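Local coordinates for protein putative fructosamine-3-kinase (Thermobifida fusca YX, PDB 3F7W) that belongs to the fructosamine kinase family and is probably a small-molecule kinase of the protein-kinase-like fold, its own substrate not established, at residues 7-12 and 42-47; 57-62 and 80-85; 15-20 and 32-37; 74-79 and 207-212. All blocks are in the same frame, centred on the assembly; numbering follows the deposited sequence. Where two conformers were deposited one is given.

How the interactions relate
From the N terminus, helix 3-13 leads into strands 17-26 and 29-36, which interaction 3 pairs as a hairpin. That hairpin is nested inside the longer loop closed by interaction 1, where strand 41-46 comes back to pack against helix 3-13. Interaction 2 opens only afterwards, setting helix 57-68 against edge strand 79-83 of the same five-stranded sheet. Interaction 4 crosses it: residues 74-79, leading into that strand, meet residues 207-212 more than 120 residues later, tying the sheet domain to the second lobe. Lys-45 joins three of the contacts through salt bridges to Glu-61 and Asp-211, a grouping consistent with a kinase active site.

Interaction 1 (7-12 and 42-47); sequences ARVTEL and LFVKAL. With EDO (1,2-ethanediol), chain G.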
loop_
_atom_site.group_PDB
_atom_site.type_symbol
_atom_site.label_atom_id
_atom_site.label_comp_id
_atom_site.label_asym_id
_atom_site.label_seq_id
_atom_site.Cartn_x
_atom_site.Cartn_y
_atom_site.Cartn_z
ATOM N N ALA A 7 -15.249 21.037 -11.965
ATOM C CA ALA A 7 -15.867 21.863 -10.937
ATOM C C ALA A 7 -15.404 21.453 -9.542
ATOM O O ALA A 7 -15.109 22.301 -8.716
ATOM C CB ALA A 7 -17.404 21.765 -11.031
ATOM N N ARG A 8 -15.408 20.147 -9.280
ATOM C CA ARG A 8 -15.051 19.615 -7.960
ATOM C C ARG A 8 -13.589 19.951 -7.613
ATOM O O ARG A 8 -13.283 20.393 -6.495
ATOM C CB ARG A 8 -15.363 18.117 -7.924
ATOM C CG ARG A 8 -16.887 17.840 -8.000
ATOM C CD ARG A 8 -17.238 16.471 -8.570
ATOM N NE ARG A 8 -16.710 15.378 -7.756
ATOM C CZ ARG A 8 -16.839 14.088 -8.058
ATOM N NH1 ARG A 8 -17.517 13.709 -9.143
ATOM N NH2 ARG A 8 -16.320 13.180 -7.258
ATOM N N VAL A 9 -12.699 19.818 -8.599
ATOM C CA VAL A 9 -11.276 20.152 -8.409
ATOM C C VAL A 9 -11.090 21.628 -8.099
ATOM O O VAL A 9 -10.398 22.010 -7.145
ATOM C CB VAL A 9 -10.422 19.698 -9.627
ATOM C CG1 VAL A 9 -8.993 20.224 -9.537
ATOM C CG2 VAL A 9 -10.415 18.184 -9.693
ATOM N N THR A 10 -11.726 22.498 -8.870
ATOM C CA THR A 10 -11.629 23.913 -8.576
ATOM C C THR A 10 -12.111 24.261 -7.167
ATOM O O THR A 10 -11.472 25.057 -6.469
ATOM C CB THR A 10 -12.375 24.736 -9.635
ATOM O OG1 THR A 10 -11.733 24.502 -10.898
ATOM C CG2 THR A 10 -12.369 26.255 -9.283
ATOM N N GLU A 11 -13.225 23.670 -6.753
ATOM C CA GLU A 11 -13.748 23.898 -5.410
ATOM C C GLU A 11 -12.746 23.443 -4.353
ATOM O O GLU A 11 -12.529 24.130 -3.356
ATOM C CB GLU A 11 -15.065 23.136 -5.218
ATOM C CG GLU A 11 -15.771 23.388 -3.879
ATOM C CD GLU A 11 -16.312 24.800 -3.750
ATOM O OE1 GLU A 11 -16.916 25.301 -4.721
ATOM O OE2 GLU A 11 -16.139 25.404 -2.672
ATOM N N LEU A 12 -12.154 22.271 -4.565
ATOM C CA LEU A 12 -11.276 21.671 -3.563
ATOM C C LEU A 12 -9.895 22.297 -3.502
ATOM O O LEU A 12 -9.295 22.328 -2.435
ATOM C CB LEU A 12 -11.168 20.164 -3.784
ATOM C CG LEU A 12 -12.447 19.398 -3.496
ATOM C CD1 LEU A 12 -12.247 17.945 -3.860
ATOM C CD2 LEU A 12 -12.856 19.590 -2.025
ATOM N N LEU A 42 -2.600 17.426 -12.463
ATOM C CA LEU A 42 -3.070 16.748 -11.284
ATOM C C LEU A 42 -3.602 15.382 -11.668
ATOM O O LEU A 42 -4.242 15.230 -12.714
ATOM C CB LEU A 42 -4.185 17.550 -10.626
ATOM C CG LEU A 42 -3.908 18.973 -10.149
ATOM C CD1 LEU A 42 -5.218 19.529 -9.545
ATOM C CD2 LEU A 42 -2.728 18.978 -9.140
ATOM N N PHE A 43 -3.346 14.401 -10.809
ATOM C CA PHE A 43 -3.965 13.087 -10.906
ATOM C C PHE A 43 -5.187 13.128 -9.982
ATOM O O PHE A 43 -5.054 13.436 -8.806
ATOM C CB PHE A 43 -3.010 11.988 -10.486
ATOM C CG PHE A 43 -3.620 10.597 -10.534
ATOM C CD1 PHE A 43 -4.095 10.091 -11.713
ATOM C CD2 PHE A 43 -3.641 9.786 -9.413
ATOM C CE1 PHE A 43 -4.631 8.817 -11.773
ATOM C CE2 PHE A 43 -4.179 8.497 -9.488
ATOM C CZ PHE A 43 -4.677 8.039 -10.668
ATOM N N VAL A 44 -6.352 12.796 -10.520
ATOM C CA VAL A 44 -7.613 12.940 -9.775
ATOM C C VAL A 44 -8.374 11.608 -9.821
ATOM O O VAL A 44 -8.558 11.023 -10.912
ATOM C CB VAL A 44 -8.455 14.095 -10.343
ATOM C CG1 VAL A 44 -9.798 14.230 -9.637
ATOM C CG2 VAL A 44 -7.643 15.459 -10.315
ATOM N N LYS A 45 -8.746 11.123 -8.638
ATOM C CA LYS A 45 -9.682 10.003 -8.482
ATOM C C LYS A 45 -11.021 10.605 -8.109
ATOM O O LYS A 45 -11.099 11.566 -7.315
ATOM C CB LYS A 45 -9.276 9.052 -7.369
ATOM C CG LYS A 45 -7.959 8.403 -7.526
ATOM C CD LYS A 45 -7.615 7.555 -6.327
ATOM C CE LYS A 45 -6.232 6.921 -6.499
ATOM N NZ LYS A 45 -6.002 5.902 -5.436
ATOM N N ALA A 46 -12.079 10.048 -8.660
ATOM C CA ALA A 46 -13.418 10.573 -8.380
ATOM C C ALA A 46 -14.451 9.464 -8.466
ATOM O O ALA A 46 -14.494 8.716 -9.432
ATOM C CB ALA A 46 -13.780 11.700 -9.355
ATOM N N LEU A 47 -15.301 9.394 -7.449
ATOM C CA LEU A 47 -16.504 8.606 -7.518
ATOM C C LEU A 47 -17.508 9.341 -8.407
ATOM O O LEU A 47 -17.484 10.561 -8.477
ATOM C CB LEU A 47 -17.097 8.461 -6.129
ATOM C CG LEU A 47 -16.300 7.543 -5.224
ATOM C CD1 LEU A 47 -16.657 7.806 -3.757
ATOM C CD2 LEU A 47 -16.642 6.151 -5.656
HETATM C C1 EDO G . -9.593 5.427 -3.923
HETATM O O1 EDO G . -8.520 4.584 -4.362
HETATM C C2 EDO G . -9.643 5.358 -2.430
HETATM O O2 EDO G . -8.465 6.002 -2.012
#
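Both terminal nitrogens of Arg-8 converge on one backbone oxygen, with NH1 3.2 Å and NH2 3.1 Å from Leu-47 O. The oxygen lies close to the guanidinium plane, at its end. NH1 meets it almost in line with the C=O bond, at a C=O...N angle of 171°, whereas NH2 arrives in the carbonyl plane. Neither bond is straight, as expected of a fork onto one acceptor. A bend at chi3 (62°) turns the guanidinium toward the strand end, where NH2 passes 3.6 Å from Ala-46 CB and also bonds to Thr-86 OG1. In the N-terminal lobe of this protein-kinase-like fold, residues 7-12 of helix 3-13 run at 112° to residues 42-46, on the sheet face bearing Leu-42, Val-44 and Ala-46. Val-9 fills the interface with both methyls: CG1 slides past Leu-42 CD1 at 3.8 Å, and CG2 meets Val-44 CG2 at 3.9 Å. A leucine in place of Arg-8 would probably leave Leu-47 O and Thr-86 OG1 without these donors and the helix without its polar tie to the strand end. Lys-45 points away, its NZ salt-bridged to Glu-61 and Asp-211 and 3.0 Å from O1 of an ethanediol, probably from crystallisation.

Interaction 2 (57-62 and 80-85); sequences LFRAEA and AGWDDR. With EDO (1,2-ethanediol), chain G; EDO (1,2-ethanediol), chain F.
Trp-82 spreads one face of its indole over the methyl of Ala-62, a CH-pi contact with CB 3.3 Å from the centroid of the five-membered ring and 9° off its normal. Helix 57-68, the probable counterpart of helix C in protein kinases, thereby rests on edge strand 79-83 of the N-lobe sheet, residues 57-62 and 80-83 running roughly antiparallel at 150°. The indole stands up toward the helix, CG lying between backbone N and carbonyl carbon (chi1 72°). Its six-membered ring reaches back to the preceding turn, with CZ3 3.6 Å from Arg-59 CA, and CH2 meets one face of the Arg-59 guanidinium near its rim, the two planes nearly perpendicular. At the indole edge, NE1 bonds fairly straight to O2 of an ethanediol at 3.1 Å. Beside Arg-59, Phe-58 packs on the backbone of residues 83-85: CB is 3.6 Å from Asp-83 O, and CE2 as far from Arg-85 O. C1 of a second ethanediol sits over one face, toward its rim. No direct hydrogen bond joins the segments; a water bridges Phe-58 N to Asp-84 O. Residues 83-85 form an Asx turn, Arg-85 N meeting Asp-83 OD1 at 2.8 Å from above the carboxylate plane.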
loop_
_atom_site.group_PDB
_atom_site.type_symbol
_atom_site.label_atom_id
_atom_site.label_comp_id
_atom_site.label_asym_id
_atom_site.label_seq_id
_atom_site.Cartn_x
_atom_site.Cartn_y
_atom_site.Cartn_z
ATOM N N LEU A 57 -13.486 5.899 2.708
ATOM C CA LEU A 57 -12.565 5.317 1.730
ATOM C C LEU A 57 -11.513 6.338 1.243
ATOM O O LEU A 57 -10.286 6.114 1.336
ATOM C CB LEU A 57 -13.367 4.790 0.541
ATOM C CG LEU A 57 -12.630 4.126 -0.635
ATOM C CD1 LEU A 57 -12.215 2.746 -0.247
ATOM C CD2 LEU A 57 -13.546 4.090 -1.863
ATOM N N PHE A 58 -11.998 7.446 0.699
ATOM C CA PHE A 58 -11.082 8.471 0.202
ATOM C C PHE A 58 -10.294 9.098 1.347
ATOM O O PHE A 58 -9.111 9.387 1.186
ATOM C CB PHE A 58 -11.822 9.525 -0.621
ATOM C CG PHE A 58 -12.069 9.098 -2.041
ATOM C CD1 PHE A 58 -12.702 7.890 -2.319
ATOM C CD2 PHE A 58 -11.720 9.893 -3.097
ATOM C CE1 PHE A 58 -12.929 7.479 -3.640
ATOM C CE2 PHE A 58 -11.961 9.476 -4.425
ATOM C CZ PHE A 58 -12.538 8.266 -4.679
ATOM N N ARG A 59 -10.945 9.280 2.487
ATOM C CA ARG A 59 -10.287 9.787 3.677
ATOM C C ARG A 59 -9.043 8.981 4.043
ATOM O O ARG A 59 -8.011 9.541 4.394
ATOM C CB ARG A 59 -11.270 9.767 4.836
ATOM C CG ARG A 59 -10.655 10.027 6.207
ATOM C CD ARG A 59 -11.756 10.115 7.238
ATOM N NE ARG A 59 -12.534 11.328 7.020
ATOM C CZ ARG A 59 -12.346 12.479 7.658
ATOM N NH1 ARG A 59 -11.405 12.595 8.587
ATOM N NH2 ARG A 59 -13.106 13.522 7.354
ATOM N N ALA A 60 -9.147 7.660 3.971
ATOM C CA ALA A 60 -8.022 6.793 4.334
ATOM C C ALA A 60 -6.803 7.083 3.462
ATOM O O ALA A 60 -5.651 7.106 3.953
ATOM C CB ALA A 60 -8.446 5.284 4.200
ATOM N N GLU A 61 -7.037 7.292 2.173
ATOM C CA GLU A 61 -5.956 7.604 1.257
ATOM C C GLU A 61 -5.440 9.057 1.484
ATOM O O GLU A 61 -4.235 9.251 1.521
ATOM C CB GLU A 61 -6.345 7.389 -0.197
ATOM C CG GLU A 61 -5.086 7.538 -1.118
ATOM C CD GLU A 61 -5.247 7.165 -2.563
ATOM O OE1 GLU A 61 -6.222 6.507 -2.938
ATOM O OE2 GLU A 61 -4.343 7.551 -3.347
ATOM N N ALA A 62 -6.337 10.030 1.621
ATOM C CA ALA A 62 -5.907 11.445 1.816
ATOM C C ALA A 62 -5.063 11.559 3.098
ATOM O O ALA A 62 -3.974 12.188 3.106
ATOM C CB ALA A 62 -7.110 12.410 1.851
ATOM N N ALA A 80 -3.524 17.956 -3.482
ATOM C CA ALA A 80 -3.989 19.310 -3.800
ATOM C C ALA A 80 -5.341 19.583 -3.132
ATOM O O ALA A 80 -5.658 20.710 -2.765
ATOM C CB ALA A 80 -4.111 19.483 -5.308
ATOM N N GLY A 81 -6.133 18.541 -2.952
ATOM C CA GLY A 81 -7.437 18.688 -2.297
ATOM C C GLY A 81 -8.193 17.383 -2.263
ATOM O O GLY A 81 -7.963 16.503 -3.089
ATOM N N TRP A 82 -9.135 17.260 -1.334
ATOM C CA TRP A 82 -9.935 16.057 -1.278
ATOM C C TRP A 82 -11.233 16.238 -0.508
ATOM O O TRP A 82 -11.383 17.165 0.308
ATOM C CB TRP A 82 -9.117 14.931 -0.651
ATOM C CG TRP A 82 -8.904 15.095 0.811
ATOM C CD1 TRP A 82 -7.951 15.876 1.435
ATOM C CD2 TRP A 82 -9.669 14.494 1.848
ATOM N NE1 TRP A 82 -8.075 15.763 2.788
ATOM C CE2 TRP A 82 -9.122 14.930 3.078
ATOM C CE3 TRP A 82 -10.756 13.612 1.865
ATOM C CZ2 TRP A 82 -9.619 14.502 4.310
ATOM C CZ3 TRP A 82 -11.265 13.191 3.111
ATOM C CH2 TRP A 82 -10.709 13.651 4.305
ATOM N N ASP A 83 -12.161 15.327 -0.775
ATOM C CA ASP A 83 -13.353 15.140 0.045
ATOM C C ASP A 83 -13.744 13.689 -0.089
ATOM O O ASP A 83 -12.990 12.902 -0.633
ATOM C CB ASP A 83 -14.472 16.104 -0.336
ATOM C CG ASP A 83 -15.009 15.888 -1.751
ATOM O OD1 ASP A 83 -14.788 14.828 -2.366
ATOM O OD2 ASP A 83 -15.670 16.832 -2.210
ATOM N N ASP A 84 -14.911 13.303 0.425
ATOM C CA ASP A 84 -15.270 11.876 0.425
ATOM C C ASP A 84 -15.506 11.327 -0.987
ATOM O O ASP A 84 -15.610 10.114 -1.153
ATOM C CB ASP A 84 -16.522 11.612 1.259
ATOM C CG ASP A 84 -16.318 11.880 2.736
ATOM O OD1 ASP A 84 -15.205 11.669 3.255
ATOM O OD2 ASP A 84 -17.291 12.312 3.378
ATOM N N ARG A 85 -15.620 12.214 -1.971
ATOM C CA ARG A 85 -15.933 11.810 -3.376
ATOM C C ARG A 85 -14.741 11.953 -4.357
ATOM O O ARG A 85 -14.804 11.438 -5.485
ATOM C CB ARG A 85 -17.035 12.715 -3.963
ATOM C CG ARG A 85 -18.195 13.123 -3.070
ATOM C CD ARG A 85 -19.082 11.945 -2.780
ATOM N NE ARG A 85 -19.581 11.334 -4.010
ATOM C CZ ARG A 85 -20.227 10.176 -4.051
ATOM N NH1 ARG A 85 -20.449 9.472 -2.941
ATOM N NH2 ARG A 85 -20.609 9.703 -5.202
HETATM C C1 EDO G . -9.593 5.427 -3.923
HETATM O O1 EDO G . -8.520 4.584 -4.362
HETATM C C2 EDO G . -9.643 5.358 -2.430
HETATM O O2 EDO G . -8.465 6.002 -2.012
HETATM C C1 EDO F . -4.362 16.827 4.200
HETATM O O1 EDO F . -4.860 16.796 2.861
HETATM C C2 EDO F . -5.250 16.006 5.123
HETATM O O2 EDO F . -6.496 16.697 5.232
HETATM O O HOH W 1 -14.896 8.031 0.575
HETATM O O HOH W 2 -13.881 9.260 2.778
HETATM O O HOH W 3 -15.112 10.558 5.482
#

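Interaction 3 (15-20 and 32-37); sequences REVAAV and YRVELA. With EDO (1,2-ethanediol), chain E.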
loop_
_atom_site.group_PDB
_atom_site.type_symbol
_atom_site.label_atom_id
_atom_site.label_comp_id
_atom_site.label_asym_id
_atom_site.label_seq_id
_atom_site.Cartn_x
_atom_site.Cartn_y
_atom_site.Cartn_z
ATOM N N ARG A 15 -8.087 26.452 -7.471
ATOM C CA ARG A 15 -7.358 26.764 -8.698
ATOM C C ARG A 15 -8.251 26.547 -9.925
ATOM O O ARG A 15 -9.080 25.639 -9.939
ATOM C CB ARG A 15 -6.136 25.853 -8.802
ATOM C CG ARG A 15 -5.125 25.984 -7.656
ATOM C CD ARG A 15 -4.239 27.186 -7.809
ATOM N NE ARG A 15 -3.347 27.031 -8.958
ATOM C CZ ARG A 15 -2.164 26.415 -8.948
ATOM N NH1 ARG A 15 -1.675 25.890 -7.831
ATOM N NH2 ARG A 15 -1.448 26.325 -10.069
ATOM N N GLU A 16 -8.049 27.360 -10.954
ATOM C CA GLU A 16 -8.807 27.256 -12.204
ATOM C C GLU A 16 -8.375 26.018 -13.000
ATOM O O GLU A 16 -7.185 25.768 -13.133
ATOM C CB GLU A 16 -8.605 28.527 -13.035
ATOM C CG GLU A 16 -9.569 28.634 -14.191
ATOM C CD GLU A 16 -9.306 29.835 -15.121
ATOM O OE1 GLU A 16 -8.437 30.683 -14.820
ATOM O OE2 GLU A 16 -9.975 29.892 -16.172
ATOM N N VAL A 17 -9.344 25.239 -13.501
ATOM C CA VAL A 17 -9.080 24.035 -14.324
ATOM C C VAL A 17 -9.163 24.346 -15.831
ATOM O O VAL A 17 -10.154 24.896 -16.302
ATOM C CB VAL A 17 -10.033 22.884 -13.940
ATOM C CG1 VAL A 17 -9.908 21.698 -14.907
ATOM C CG2 VAL A 17 -9.757 22.426 -12.474
ATOM N N ALA A 18 -8.103 24.034 -16.571
ATOM C CA ALA A 18 -8.043 24.277 -18.025
ATOM C C ALA A 18 -8.440 23.040 -18.849
ATOM O O ALA A 18 -8.926 23.185 -19.966
ATOM C CB ALA A 18 -6.652 24.744 -18.430
ATOM N N ALA A 19 -8.259 21.840 -18.307
ATOM C CA ALA A 19 -8.541 20.615 -19.058
ATOM C C ALA A 19 -8.738 19.419 -18.150
ATOM O O ALA A 19 -8.178 19.371 -17.036
ATOM C CB ALA A 19 -7.402 20.336 -20.070
ATOM N N VAL A 20 -9.532 18.456 -18.632
ATOM C CA VAL A 20 -9.732 17.165 -17.975
ATOM C C VAL A 20 -9.650 16.040 -19.020
ATOM O O VAL A 20 -10.318 16.117 -20.046
ATOM C CB VAL A 20 -11.111 17.057 -17.294
ATOM C CG1 VAL A 20 -11.260 15.703 -16.616
ATOM C CG2 VAL A 20 -11.353 18.194 -16.302
ATOM N N TYR A 32 -8.432 10.475 -13.713
ATOM C CA TYR A 32 -8.320 11.594 -14.631
ATOM C C TYR A 32 -6.966 12.278 -14.495
ATOM O O TYR A 32 -6.402 12.318 -13.410
ATOM C CB TYR A 32 -9.394 12.651 -14.368
ATOM C CG TYR A 32 -10.792 12.128 -14.404
ATOM C CD1 TYR A 32 -11.396 11.642 -13.250
ATOM C CD2 TYR A 32 -11.525 12.111 -15.596
ATOM C CE1 TYR A 32 -12.703 11.124 -13.285
ATOM C CE2 TYR A 32 -12.824 11.610 -15.638
ATOM C CZ TYR A 32 -13.401 11.114 -14.479
ATOM O OH TYR A 32 -14.677 10.625 -14.533
ATOM N N ARG A 33 -6.498 12.821 -15.607
ATOM C CA ARG A 33 -5.466 13.863 -15.621
ATOM C C ARG A 33 -6.166 15.210 -15.780
ATOM O O ARG A 33 -6.874 15.444 -16.760
ATOM C CB ARG A 33 -4.477 13.663 -16.762
ATOM C CG ARG A 33 -3.299 14.631 -16.754
ATOM C CD ARG A 33 -2.485 14.445 -18.018
ATOM N NE ARG A 33 -1.248 15.226 -18.063
ATOM C CZ ARG A 33 -1.172 16.527 -18.320
ATOM N NH1 ARG A 33 -2.262 17.260 -18.519
ATOM N NH2 ARG A 33 0.022 17.111 -18.372
ATOM N N VAL A 34 -5.982 16.084 -14.796
ATOM C CA VAL A 34 -6.630 17.406 -14.782
ATOM C C VAL A 34 -5.540 18.464 -14.821
ATOM O O VAL A 34 -4.616 18.436 -13.996
ATOM C CB VAL A 34 -7.511 17.598 -13.511
ATOM C CG1 VAL A 34 -8.080 19.023 -13.474
ATOM C CG2 VAL A 34 -8.636 16.561 -13.498
ATOM N N GLU A 35 -5.664 19.405 -15.751
ATOM C CA GLU A 35 -4.660 20.438 -15.924
ATOM C C GLU A 35 -5.210 21.778 -15.486
ATOM O O GLU A 35 -6.302 22.197 -15.899
ATOM C CB GLU A 35 -4.199 20.498 -17.378
ATOM C CG GLU A 35 -2.941 21.338 -17.582
ATOM C CD GLU A 35 -2.413 21.281 -19.015
ATOM O OE1 GLU A 35 -2.127 20.167 -19.495
ATOM O OE2 GLU A 35 -2.281 22.354 -19.653
ATOM N N LEU A 36 -4.456 22.452 -14.630
ATOM C CA LEU A 36 -4.836 23.770 -14.133
ATOM C C LEU A 36 -4.464 24.829 -15.155
ATOM O O LEU A 36 -3.730 24.544 -16.105
ATOM C CB LEU A 36 -4.112 24.067 -12.812
ATOM C CG LEU A 36 -4.348 23.047 -11.689
ATOM C CD1 LEU A 36 -3.671 23.544 -10.397
ATOM C CD2 LEU A 36 -5.835 22.804 -11.452
ATOM N N ALA A 37 -4.920 26.056 -14.912
ATOM C CA ALA A 37 -4.715 27.171 -15.851
ATOM C C ALA A 37 -3.252 27.454 -16.146
ATOM O O ALA A 37 -2.937 27.866 -17.249
ATOM C CB ALA A 37 -5.408 28.435 -15.359
HETATM C C1 EDO E . 1.812 23.751 -8.445
HETATM O O1 EDO E . 0.770 24.419 -9.142
HETATM C C2 EDO E . 1.986 24.264 -7.021
HETATM O O2 EDO E . 1.457 25.570 -6.844
#
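Leu-36 starts with CB 3.5 Å from Glu-16 O; beyond CG, its branches part. CD2 is near Glu-16 O and Arg-15 CB, and 4.1 Å from Val-17 CG2. CD1 ends over the centre of the Arg-15 guanidinium face, 3.6 Å from Arg-15 CZ, the two chains crossing at about a right angle. This is the base of the beta hairpin of strands 17-26 and 29-36, which probably corresponds to the first two strands of the protein-kinase-like N lobe. Arg-15 curls over the leucine through bends at chi2 and chi3 (-79° and -68°), while NH1 and NH2 share O1 of an ethanediol and NH2 is also bridged to Asp-38. An alanine in place of Leu-36 would probably uncover that guanidinium face and leave the folded arginine chain freer to move. A classic bulge interrupts the pairing: Ala-18 N and Ala-19 N both donate to Glu-35 O, at 2.7 Å from Ala-18 N and 3.1 Å from Ala-19 N. On the face turned to helix 3-13, Val-17 CG1 presses against Val-34 CG1 at 3.5 Å, and Val-20 lies beside Val-34, pointing the same way. The other face carries Ala-19 and Glu-35, whose OE1 receives Arg-33 NH1 at 3.1 Å on its anti lone pair, nearly in the guanidinium plane.

Interaction 4 (74-79 and 207-212); sequences SPVPQV and AVVIDP. With EDO (1,2-ethanediol), chain H.
Residues 74-79 follow an irregular path beside the end of strand 206-209, held to it by one backbone hydrogen bond, Val-209 N to Pro-75 O at 2.8 Å, with the donor tilted 32° from the carbonyl plane. The same oxygen receives a CA-H...O contact from Val-208 CA at 3.1 Å. This probably corresponds to the docking of the helix C-to-fourth-strand loop of protein kinases on the second lobe; Asp-211, two residues after Val-209, probably matches the aspartate of the DFG motif. Prolines do most of the packing. Pro-75 CB sits 3.1 Å from Ala-207 O, while Pro-77 CD lies as near to Val-209 O, which is buried here without a hydrogen-bond partner in the model. With CG1 anti to the carbonyl carbon (chi1 -58°), CG2 of Val-209 falls between the backbone N and the carbonyl carbon, 4.1 Å from Val-76 CG2; Phe-105 also packs against Val-209. The Pro-77 and Val-208 side chains pass at a slant, CG to CG1 3.8 Å, and Pro-77 CG touches CG2 of Ile-210, whose side chain is about 4 Å from an unidentified ligand. An ST turn shapes the start of the loop, Val-76 N donating to Ser-74 OG at 3.0 Å.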
loop_
_atom_site.group_PDB
_atom_site.type_symbol
_atom_site.label_atom_id
_atom_site.label_comp_id
_atom_site.label_asym_id
_atom_site.label_seq_id
_atom_site.Cartn_x
_atom_site.Cartn_y
_atom_site.Cartn_z
ATOM N N SER A 74 10.726 12.439 0.303
ATOM C CA SER A 74 9.514 11.645 0.278
ATOM C C SER A 74 9.149 11.214 -1.142
ATOM O O SER A 74 9.100 12.057 -2.071
ATOM C CB SER A 74 8.309 12.426 0.817
ATOM O OG SER A 74 7.135 11.628 0.696
ATOM N N PRO A 75 8.845 9.923 -1.323
ATOM C CA PRO A 75 8.351 9.461 -2.626
ATOM C C PRO A 75 6.816 9.570 -2.756
ATOM O O PRO A 75 6.266 9.075 -3.713
ATOM C CB PRO A 75 8.775 7.981 -2.641
ATOM C CG PRO A 75 8.698 7.596 -1.237
ATOM C CD PRO A 75 8.971 8.810 -0.374
ATOM N N VAL A 76 6.145 10.243 -1.822
ATOM C CA VAL A 76 4.679 10.285 -1.761
ATOM C C VAL A 76 4.184 11.533 -2.487
ATOM O O VAL A 76 4.657 12.637 -2.199
ATOM C CB VAL A 76 4.205 10.350 -0.270
ATOM C CG1 VAL A 76 2.676 10.341 -0.177
ATOM C CG2 VAL A 76 4.800 9.196 0.522
ATOM N N PRO A 77 3.184 11.397 -3.365
ATOM C CA PRO A 77 2.624 12.628 -3.996
ATOM C C PRO A 77 1.936 13.551 -2.997
ATOM O O PRO A 77 1.301 13.089 -2.030
ATOM C CB PRO A 77 1.577 12.099 -4.961
ATOM C CG PRO A 77 1.750 10.681 -5.018
ATOM C CD PRO A 77 2.446 10.206 -3.785
ATOM N N GLN A 78 2.017 14.855 -3.272
ATOM C CA GLN A 78 1.312 15.863 -2.513
ATOM C C GLN A 78 -0.164 15.907 -2.933
ATOM O O GLN A 78 -0.485 15.767 -4.100
ATOM C CB GLN A 78 1.937 17.234 -2.776
ATOM C CG GLN A 78 3.426 17.348 -2.474
ATOM C CD GLN A 78 3.931 18.751 -2.749
ATOM O OE1 GLN A 78 3.286 19.507 -3.477
ATOM N NE2 GLN A 78 5.075 19.107 -2.175
ATOM N N VAL A 79 -1.024 16.120 -1.967
ATOM C CA VAL A 79 -2.465 16.187 -2.194
ATOM C C VAL A 79 -2.816 17.659 -2.397
ATOM O O VAL A 79 -2.416 18.494 -1.599
ATOM C CB VAL A 79 -3.210 15.598 -0.996
ATOM C CG1 VAL A 79 -4.714 15.819 -1.148
ATOM C CG2 VAL A 79 -2.871 14.080 -0.904
ATOM N N ALA A 207 11.745 7.233 -7.215
ATOM C CA ALA A 207 10.410 6.797 -7.628
ATOM C C ALA A 207 9.341 7.435 -6.745
ATOM O O ALA A 207 9.621 7.923 -5.641
ATOM C CB ALA A 207 10.294 5.280 -7.598
ATOM N N VAL A 208 8.129 7.427 -7.252
ATOM C CA VAL A 208 6.952 7.894 -6.528
ATOM C C VAL A 208 6.031 6.693 -6.233
ATOM O O VAL A 208 5.812 5.819 -7.091
ATOM C CB VAL A 208 6.194 8.976 -7.340
ATOM C CG1 VAL A 208 4.842 9.326 -6.716
ATOM C CG2 VAL A 208 7.097 10.225 -7.511
ATOM N N VAL A 209 5.498 6.668 -5.013
ATOM C CA VAL A 209 4.637 5.570 -4.556
ATOM C C VAL A 209 3.207 6.071 -4.526
ATOM O O VAL A 209 2.932 7.166 -4.030
ATOM C CB VAL A 209 5.085 4.986 -3.176
ATOM C CG1 VAL A 209 6.532 4.493 -3.259
ATOM C CG2 VAL A 209 4.931 6.003 -2.029
ATOM N N ILE A 210 2.300 5.276 -5.081
ATOM C CA ILE A 210 0.895 5.699 -5.234
ATOM C C ILE A 210 -0.042 4.671 -4.610
ATOM O O ILE A 210 0.378 3.543 -4.257
ATOM C CB ILE A 210 0.527 5.955 -6.710
ATOM C CG1 ILE A 210 0.741 4.693 -7.551
ATOM C CG2 ILE A 210 1.273 7.177 -7.282
ATOM C CD1 ILE A 210 0.015 4.690 -8.919
ATOM N N ASP A 211 -1.304 5.065 -4.436
ATOM C CA ASP A 211 -2.332 4.174 -3.967
ATOM C C ASP A 211 -2.001 3.492 -2.611
ATOM O O ASP A 211 -2.155 2.286 -2.455
ATOM C CB ASP A 211 -2.647 3.149 -5.054
ATOM C CG ASP A 211 -3.104 3.793 -6.366
ATOM O OD1 ASP A 211 -3.643 4.933 -6.365
ATOM O OD2 ASP A 211 -2.903 3.132 -7.388
ATOM N N PRO A 212 -1.609 4.273 -1.603
ATOM C CA PRO A 212 -1.236 3.663 -0.334
ATOM C C PRO A 212 -2.413 3.121 0.462
ATOM O O PRO A 212 -3.559 3.591 0.326
ATOM C CB PRO A 212 -0.640 4.845 0.461
ATOM C CG PRO A 212 -1.412 6.011 -0.014
ATOM C CD PRO A 212 -1.515 5.746 -1.527
HETATM C C1 EDO H . 3.842 19.671 -6.652
HETATM O O1 EDO H . 5.125 19.839 -6.050
HETATM C C2 EDO H . 3.431 20.974 -7.306
HETATM O O2 EDO H . 2.655 20.657 -8.469
#